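Local coordinates for protein PAN2-PAN3 deadenylation complex catalytic subunit pan2 (Neurospora crassa, PDB 4CZW) that probably shortens the poly(A) tails of mRNA as the catalytic subunit of the Pan2-Pan3 deadenylase, releasing 5'-AMP with the help of divalent metal ions, at residues I225-S228 / Q229-A233; Q393-A396 / A397-R400. All coordinates share one frame; numbering follows the deposited sequence.

In the fold
Both contacts are local ones, each within a single run of chain, and they come one after the other: contact 1 at 225-233, contact 2 at 393-400. Their centres lie about 22 Å apart, and their nearest atoms about 10 Å. Contact 1 covers the N-cap and first turns of helix 227-235. Contact 2 is the exit from strand 385-394, a 3-10 turn and then a beta turn, leading to helix 404-407. The two meet the same mixed sheet: the helix packs on strands 266-270, 291-297 and 300-305, and strand 385-394 pairs with 266-270 and 321-334. Neither lies at a metal site. Contact 1 and strand 385-394 belong to the pseudo-UCH domain, predicted to lack protease activity and to serve as a scaffold.

Contact 1. Residues I225-S228 / Q229-A233; sequences ITFS and QVLKA
Thr226 O accepts from Val230 N at 3.2 Å, and the i to i+4 pattern continues with Leu231 N to Phe227 O and Lys232 N to Ser228 O, which sets the first turn of helix 227-235. Thr226 is the N-cap. Thr226 and Gln229 form a capping box. Gln229 OE1 takes the backbone N-H of Thr226 at 3.1 Å; the bond is nearly straight at 170°, but the donor sits above the carbonyl plane of the amide. In return Thr226 OG1 takes Gln229 N at 3.3 Å, a weak bond. The OG1 lies between the backbone N and the carbonyl carbon (chi1 66°), which brings it near Gln229 N at the start of the helix. There it also meets Gln229 CG at 3.2 Å, as the two side chains pass obliquely. Ile225 CG2 touches Val230 CG2 at 4.2 Å. Phe227 CE2 lies 4.4 Å from Leu231 CD2, on the side packed against Leu269 of strand 266-270. Ser228 OG hydrogen-bonds Glu305 OE1 of strand 300-305. Lys232 NZ hydrogen-bonds Val301 O and forms a salt bridge with Glu236. At the open start of the helix the N-H of Gln229 is thus shared weakly between OG1 and O of Thr226, while the straighter bond to Gln229 OE1 probably steadies the N-cap residue.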
# COMPACT_ATOMS: atom_id res chain seq x y z
N ILE A 225 23.20 21.00 -18.74
CA ILE A 225 22.41 21.11 -17.52
C ILE A 225 22.25 19.73 -16.90
O ILE A 225 21.72 18.82 -17.53
CB ILE A 225 21.02 21.72 -17.79
CG1 ILE A 225 21.13 22.90 -18.77
CG2 ILE A 225 20.36 22.15 -16.49
CD1 ILE A 225 19.80 23.48 -19.18
N THR A 226 22.70 19.58 -15.66
CA THR A 226 22.68 18.28 -14.99
C THR A 226 21.52 18.16 -14.01
O THR A 226 20.91 19.16 -13.63
CB THR A 226 23.99 18.01 -14.25
OG1 THR A 226 24.14 18.94 -13.17
CG2 THR A 226 25.18 18.14 -15.19
N PHE A 227 21.22 16.93 -13.61
CA PHE A 227 20.16 16.66 -12.65
C PHE A 227 20.52 17.20 -11.27
O PHE A 227 19.64 17.64 -10.52
CB PHE A 227 19.88 15.15 -12.57
CG PHE A 227 18.90 14.77 -11.50
CD1 PHE A 227 17.54 14.92 -11.70
CD2 PHE A 227 19.34 14.25 -10.29
CE1 PHE A 227 16.63 14.57 -10.72
CE2 PHE A 227 18.44 13.90 -9.30
CZ PHE A 227 17.08 14.06 -9.52
N SER A 228 21.80 17.17 -10.95
CA SER A 228 22.29 17.68 -9.67
C SER A 228 22.02 19.17 -9.54
O SER A 228 21.69 19.66 -8.45
CB SER A 228 23.79 17.39 -9.51
OG SER A 228 24.05 16.00 -9.54
N GLN A 229 22.16 19.89 -10.65
CA GLN A 229 21.90 21.33 -10.67
C GLN A 229 20.41 21.63 -10.55
O GLN A 229 20.01 22.59 -9.89
CB GLN A 229 22.46 21.94 -11.95
CG GLN A 229 23.98 21.92 -12.04
CD GLN A 229 24.48 22.26 -13.43
OE1 GLN A 229 23.72 22.25 -14.40
NE2 GLN A 229 25.77 22.57 -13.54
N VAL A 230 19.59 20.80 -11.19
CA VAL A 230 18.14 20.96 -11.14
C VAL A 230 17.61 20.66 -9.74
O VAL A 230 16.72 21.35 -9.24
CB VAL A 230 17.44 20.05 -12.17
CG1 VAL A 230 15.93 20.09 -12.00
CG2 VAL A 230 17.83 20.47 -13.59
N LEU A 231 18.18 19.64 -9.11
CA LEU A 231 17.82 19.29 -7.74
C LEU A 231 18.20 20.40 -6.76
O LEU A 231 17.41 20.76 -5.89
CB LEU A 231 18.49 17.98 -7.33
CG LEU A 231 18.32 17.55 -5.87
CD1 LEU A 231 16.84 17.42 -5.53
CD2 LEU A 231 19.05 16.25 -5.60
N LYS A 232 19.40 20.93 -6.92
CA LYS A 232 19.89 22.01 -6.07
C LYS A 232 19.02 23.26 -6.20
O LYS A 232 18.70 23.91 -5.21
CB LYS A 232 21.34 22.35 -6.42
CG LYS A 232 21.86 23.62 -5.76
CD LYS A 232 23.30 23.91 -6.15
CE LYS A 232 23.78 25.22 -5.56
NZ LYS A 232 23.63 25.25 -4.07
N ALA A 233 18.63 23.57 -7.44
CA ALA A 233 17.80 24.74 -7.71
C ALA A 233 16.41 24.58 -7.11
O ALA A 233 15.76 25.56 -6.73
CB ALA A 233 17.71 24.98 -9.20

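Contact 2. Residues Q393-A396 / A397-R400; sequences QVKA and ANHR
A chi1 of 85° folds Gln393 CG over the backbone, and the extended chain beyond it brings NE2 to Asn398. In Asn398, chi1 of -70° swings the amide back along the chain, and the turn about chi2 sets its oxygen before Gln393 NE2. Gln393 NE2 donates to Asn398 OD1 at 2.8 Å in a nearly straight bond. The acceptor lies in the amide plane of Gln393, and the donor is tilted modestly from the carbonyl plane of Asn398. The two amide planes are about 19° apart. Both side chains are buried, and their other polar ends are also used: Asn398 ND2 bonds to Ser324 OG, and Gln393 OE1 has a weak bond to Leu62 N. An alanine in place of Gln393 would probably leave Asn398 OD1 without this donor, its amide then held by the Ser324 bond at ND2.

The backbone folds into a short 3-10 turn next to this bond. Ala397 N bonds to Val394 O at 2.9 Å, and Asn398 N to Lys395 O at 3.1 Å. Val394 CG2 packs on Ala397 CB at 3.6 Å. Lys395 CG lies 3.5 Å from Asn398 ND2, while Lys395 NZ forms a salt bridge with Glu291. A type II beta turn from Ala397 to Arg400 follows, with a weak bond from Arg400 N to Ala397 O.

The whole turn takes the chain out of strand 385-394. Beside it, strand 321-334 bonds to the backbones of Gln393 and Lys395. Leu62 of helix 61-71 touches Val394 and Ala397, and helix 158-163 packs on Ala396, Ala397 and Arg400.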
# COMPACT_ATOMS: atom_id res chain seq x y z
N GLN A 393 16.42 7.46 -1.64
CA GLN A 393 16.60 7.23 -0.22
C GLN A 393 18.09 7.09 0.07
O GLN A 393 18.87 6.80 -0.84
CB GLN A 393 15.84 5.99 0.25
CG GLN A 393 16.59 4.68 0.07
CD GLN A 393 16.08 3.58 0.99
OE1 GLN A 393 15.06 3.74 1.66
NE2 GLN A 393 16.80 2.47 1.04
N VAL A 394 18.48 7.31 1.32
CA VAL A 394 19.88 7.21 1.70
C VAL A 394 20.40 5.79 1.45
O VAL A 394 19.74 4.81 1.79
CB VAL A 394 20.09 7.60 3.18
CG1 VAL A 394 19.91 9.10 3.35
CG2 VAL A 394 19.14 6.85 4.09
N LYS A 395 21.58 5.71 0.84
CA LYS A 395 22.15 4.43 0.44
C LYS A 395 22.44 3.52 1.63
O LYS A 395 22.45 2.30 1.51
CB LYS A 395 23.43 4.65 -0.37
CG LYS A 395 24.01 3.39 -0.99
CD LYS A 395 25.24 3.69 -1.83
CE LYS A 395 25.80 2.43 -2.47
NZ LYS A 395 26.97 2.73 -3.34
N ALA A 396 22.66 4.14 2.79
CA ALA A 396 22.92 3.39 4.02
C ALA A 396 21.69 2.60 4.46
O ALA A 396 21.80 1.66 5.25
CB ALA A 396 23.38 4.33 5.12
N ALA A 397 20.52 3.00 3.96
CA ALA A 397 19.27 2.35 4.32
C ALA A 397 18.92 1.20 3.38
O ALA A 397 17.93 0.50 3.59
CB ALA A 397 18.14 3.36 4.36
N ASN A 398 19.72 1.03 2.33
CA ASN A 398 19.50 -0.06 1.39
C ASN A 398 19.69 -1.42 2.04
O ASN A 398 20.53 -1.58 2.93
CB ASN A 398 20.43 0.07 0.18
CG ASN A 398 20.08 1.25 -0.71
OD1 ASN A 398 18.97 1.77 -0.65
ND2 ASN A 398 21.03 1.66 -1.55
N HIS A 399 18.89 -2.40 1.60
CA HIS A 399 18.97 -3.78 2.08
C HIS A 399 18.75 -3.88 3.59
O HIS A 399 19.20 -4.84 4.23
CB HIS A 399 20.32 -4.40 1.71
CG HIS A 399 20.82 -3.97 0.36
ND1 HIS A 399 20.25 -4.41 -0.82
CD2 HIS A 399 21.83 -3.15 0.01
CE1 HIS A 399 20.90 -3.88 -1.84
NE2 HIS A 399 21.86 -3.11 -1.37
N ARG A 400 18.06 -2.90 4.16
CA ARG A 400 17.78 -2.88 5.59
C ARG A 400 16.30 -3.18 5.87
O ARG A 400 15.43 -2.78 5.11
CB ARG A 400 18.16 -1.53 6.20
CG ARG A 400 19.66 -1.25 6.21
CD ARG A 400 20.38 -2.14 7.20
NE ARG A 400 19.80 -2.05 8.54
CZ ARG A 400 20.11 -1.11 9.43
NH1 ARG A 400 21.00 -0.18 9.12
NH2 ARG A 400 19.53 -1.10 10.62